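Extracellular sialidase/neuraminidase, putative (Aspergillus fumigatus, PDB 2XZI) is a Kdnase of the sialidase family, a glycoside hydrolase that cleaves terminal Kdn (deaminated neuraminic acid) residues from glycans. Local coordinates at residues A275-Y283 with Y338-I349. Numbering follows the deposited sequence.
Sequences ACQGSVLRY and YSSMTKTGDYKI. With KDM (deamino-alpha-neuraminic acid), chain C.
Gln277 meets Tyr338 and Ser339 where the innermost strands of two adjacent blades of the sialidase beta-propeller, 279-284 and 334-343, run nearly parallel (10° between the short segments), joined by side chains and water. CB of Gln277 sits 3.4 Å from the Tyr338 ring centroid, squarely over one face in a CH-pi contact. CG of Gln277 runs anti to the backbone N (chi1 178°), and a bend at chi2 turns the amide almost parallel to the ring plane while carrying it along to the backbone of Ser339. There it is gripped twice: Ser339 N donates to Gln277 OE1 at 2.8 Å, and Gln277 NE2 donates to Ser339 O, in the carbonyl plane. Pro187 O takes a further bond from NE2; together the three bonds fix the rotation of the amide. The underpinned Tyr338 lines the sugar pocket; its OH is 3.0 Å from O6 of the bound deamino-alpha-neuraminic acid and is hydrogen-bonded to Glu229. Cys276 SG approaches the ring obliquely near CD1. Farther along, Ser279 OG donates to Ser339 OG, which in turn donates to a water held by Gln277 O, and the methyl CE of Met341 packs 4.1 Å from Leu281 CB. At the far end Lys343 lays CD over one face of the Tyr283 ring, while Ile349 CG1 touches CE1 of that ring. Bent at chi3 (-77°), the lysine brings NZ within 2.7 Å of Tyr283 O, above the carbonyl plane.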
# COMPACT_ATOMS: atom_id res chain seq x y z
N ALA A 275 15.52 -0.08 0.45
CA ALA A 275 14.91 1.17 0.01
C ALA A 275 13.70 0.85 -0.88
O ALA A 275 13.71 1.04 -2.11
CB ALA A 275 15.94 2.08 -0.72
N CYS A 276 12.66 0.33 -0.23
CA CYS A 276 11.42 -0.06 -0.90
C CYS A 276 10.28 0.18 0.10
O CYS A 276 10.51 0.26 1.30
CB CYS A 276 11.48 -1.54 -1.33
SG CYS A 276 10.07 -2.15 -2.28
N GLN A 277 9.06 0.32 -0.38
CA GLN A 277 7.90 0.41 0.49
C GLN A 277 7.68 -0.90 1.27
O GLN A 277 8.09 -1.97 0.84
CB GLN A 277 6.70 0.82 -0.38
CG GLN A 277 5.34 0.93 0.31
CD GLN A 277 4.53 -0.35 0.30
OE1 GLN A 277 5.06 -1.45 0.09
NE2 GLN A 277 3.22 -0.23 0.51
N GLY A 278 7.06 -0.79 2.44
CA GLY A 278 6.64 -1.94 3.23
C GLY A 278 5.21 -1.71 3.69
O GLY A 278 4.58 -0.70 3.32
N SER A 279 4.70 -2.65 4.50
CA SER A 279 3.36 -2.55 5.06
C SER A 279 3.36 -3.05 6.50
O SER A 279 4.20 -3.88 6.88
CB SER A 279 2.33 -3.27 4.16
OG SER A 279 2.67 -4.65 3.96
N VAL A 280 2.41 -2.55 7.28
CA VAL A 280 2.30 -2.88 8.70
C VAL A 280 0.81 -2.97 9.05
O VAL A 280 -0.01 -2.31 8.41
CB VAL A 280 3.03 -1.82 9.58
CG1 VAL A 280 2.27 -0.46 9.57
CG2 VAL A 280 3.24 -2.34 11.01
N LEU A 281 0.46 -3.79 10.04
CA LEU A 281 -0.94 -4.09 10.33
C LEU A 281 -1.13 -4.40 11.81
O LEU A 281 -0.43 -5.24 12.36
CB LEU A 281 -1.41 -5.29 9.50
CG LEU A 281 -2.86 -5.73 9.68
CD1 LEU A 281 -3.79 -4.66 9.09
CD2 LEU A 281 -3.14 -7.07 9.01
N ARG A 282 -2.09 -3.73 12.44
CA ARG A 282 -2.53 -4.10 13.77
C ARG A 282 -3.45 -5.31 13.64
O ARG A 282 -4.52 -5.24 13.00
CB ARG A 282 -3.27 -2.92 14.39
CG ARG A 282 -3.86 -3.17 15.77
CD ARG A 282 -4.51 -1.87 16.22
NE ARG A 282 -5.20 -1.98 17.50
CZ ARG A 282 -4.72 -1.54 18.66
NH1 ARG A 282 -3.53 -0.95 18.74
NH2 ARG A 282 -5.45 -1.69 19.76
N TYR A 283 -3.05 -6.42 14.23
CA TYR A 283 -3.84 -7.64 14.10
C TYR A 283 -4.90 -7.82 15.19
O TYR A 283 -6.05 -8.15 14.89
CB TYR A 283 -2.93 -8.87 14.00
CG TYR A 283 -3.70 -10.09 13.55
CD1 TYR A 283 -3.91 -10.34 12.19
CD2 TYR A 283 -4.28 -10.95 14.49
CE1 TYR A 283 -4.65 -11.45 11.78
CE2 TYR A 283 -5.02 -12.05 14.08
CZ TYR A 283 -5.19 -12.30 12.73
OH TYR A 283 -5.93 -13.39 12.33
N TYR A 338 6.64 -3.69 -3.47
CA TYR A 338 5.64 -3.05 -2.58
C TYR A 338 4.57 -4.05 -2.15
O TYR A 338 4.29 -5.03 -2.85
CB TYR A 338 4.94 -1.90 -3.30
CG TYR A 338 5.73 -0.63 -3.51
CD1 TYR A 338 7.09 -0.65 -3.88
CD2 TYR A 338 5.10 0.61 -3.40
CE1 TYR A 338 7.79 0.57 -4.10
CE2 TYR A 338 5.78 1.79 -3.60
CZ TYR A 338 7.12 1.76 -3.94
OH TYR A 338 7.79 2.96 -4.17
N SER A 339 3.96 -3.80 -0.99
CA SER A 339 2.97 -4.71 -0.44
C SER A 339 1.93 -3.96 0.37
O SER A 339 2.13 -2.81 0.75
CB SER A 339 3.66 -5.76 0.43
OG SER A 339 4.22 -5.14 1.58
N SER A 340 0.81 -4.65 0.64
CA SER A 340 -0.26 -4.11 1.47
C SER A 340 -0.95 -5.26 2.18
O SER A 340 -1.14 -6.32 1.58
CB SER A 340 -1.27 -3.34 0.62
OG SER A 340 -2.23 -2.67 1.42
N MET A 341 -1.29 -5.07 3.45
CA MET A 341 -2.00 -6.09 4.21
C MET A 341 -3.29 -5.61 4.85
O MET A 341 -3.40 -4.45 5.28
CB MET A 341 -1.12 -6.64 5.35
CG MET A 341 0.15 -7.34 4.90
SD MET A 341 1.07 -7.96 6.32
CE MET A 341 1.69 -6.43 7.05
N THR A 342 -4.23 -6.53 4.95
CA THR A 342 -5.47 -6.35 5.71
C THR A 342 -5.80 -7.63 6.48
O THR A 342 -5.30 -8.71 6.17
CB THR A 342 -6.65 -5.95 4.79
OG1 THR A 342 -7.76 -5.55 5.61
CG2 THR A 342 -7.06 -7.12 3.92
N LYS A 343 -6.63 -7.50 7.52
CA LYS A 343 -7.27 -8.66 8.08
C LYS A 343 -8.49 -8.99 7.26
O LYS A 343 -9.21 -8.09 6.84
CB LYS A 343 -7.70 -8.39 9.52
CG LYS A 343 -6.56 -8.13 10.46
CD LYS A 343 -7.04 -8.08 11.90
CE LYS A 343 -7.72 -6.76 12.21
NZ LYS A 343 -7.91 -6.60 13.68
N THR A 344 -8.73 -10.28 7.02
CA THR A 344 -9.94 -10.72 6.32
C THR A 344 -11.01 -11.06 7.34
O THR A 344 -10.72 -11.21 8.54
CB THR A 344 -9.69 -11.98 5.47
OG1 THR A 344 -9.40 -13.09 6.34
CG2 THR A 344 -8.54 -11.77 4.49
N GLY A 345 -12.24 -11.20 6.86
CA GLY A 345 -13.36 -11.61 7.71
C GLY A 345 -13.30 -13.01 8.26
O GLY A 345 -14.02 -13.35 9.21
N ASP A 346 -12.42 -13.85 7.71
CA ASP A 346 -12.29 -15.23 8.14
C ASP A 346 -10.95 -15.50 8.82
O ASP A 346 -10.38 -16.59 8.68
CB ASP A 346 -12.55 -16.23 6.99
CG ASP A 346 -11.51 -16.16 5.87
OD1 ASP A 346 -10.92 -15.09 5.61
OD2 ASP A 346 -11.29 -17.20 5.22
N TYR A 347 -10.46 -14.51 9.56
CA TYR A 347 -9.31 -14.71 10.46
C TYR A 347 -8.05 -15.09 9.69
O TYR A 347 -7.28 -15.96 10.12
CB TYR A 347 -9.65 -15.75 11.55
CG TYR A 347 -10.95 -15.49 12.26
CD1 TYR A 347 -11.03 -14.52 13.26
CD2 TYR A 347 -12.11 -16.20 11.93
CE1 TYR A 347 -12.24 -14.26 13.90
CE2 TYR A 347 -13.31 -15.94 12.57
CZ TYR A 347 -13.37 -14.97 13.55
OH TYR A 347 -14.56 -14.73 14.19
N LYS A 348 -7.85 -14.44 8.55
CA LYS A 348 -6.60 -14.55 7.80
C LYS A 348 -6.01 -13.17 7.63
O LYS A 348 -6.66 -12.14 7.88
CB LYS A 348 -6.80 -15.16 6.40
CG LYS A 348 -7.65 -16.41 6.30
CD LYS A 348 -7.02 -17.60 6.96
CE LYS A 348 -7.82 -18.86 6.64
NZ LYS A 348 -9.18 -18.96 7.27
N ILE A 349 -4.74 -13.16 7.23
CA ILE A 349 -4.10 -11.97 6.70
C ILE A 349 -4.20 -12.02 5.16
O ILE A 349 -3.93 -13.05 4.53
CB ILE A 349 -2.63 -11.87 7.18
CG1 ILE A 349 -2.57 -11.69 8.72
CG2 ILE A 349 -1.90 -10.72 6.51
CD1 ILE A 349 -1.22 -11.97 9.32
C2 KDM C . 9.35 3.92 -6.82
C1 KDM C . 10.06 2.61 -6.47
C3 KDM C . 7.87 3.66 -7.17
C4 KDM C . 6.95 4.88 -6.88
C5 KDM C . 7.69 6.21 -6.67
C6 KDM C . 8.73 6.04 -5.54
C7 KDM C . 9.69 7.23 -5.41
C8 KDM C . 10.58 7.09 -4.16
C9 KDM C . 11.56 8.24 -4.06
O5 KDM C . 6.76 7.28 -6.39
O1A KDM C . 9.57 1.54 -6.89
O1B KDM C . 11.10 2.73 -5.78
O4 KDM C . 6.06 5.02 -7.98
O6 KDM C . 9.55 4.83 -5.70
O7 KDM C . 10.51 7.30 -6.58
O8 KDM C . 9.78 7.08 -2.97
O9 KDM C . 10.80 9.44 -3.83
O2 KDM C . 10.05 4.41 -7.97
O HOH W 1 6.83 -4.46 0.72
O HOH W 2 -0.80 -3.32 5.85
O HOH W 3 -4.71 -15.54 11.07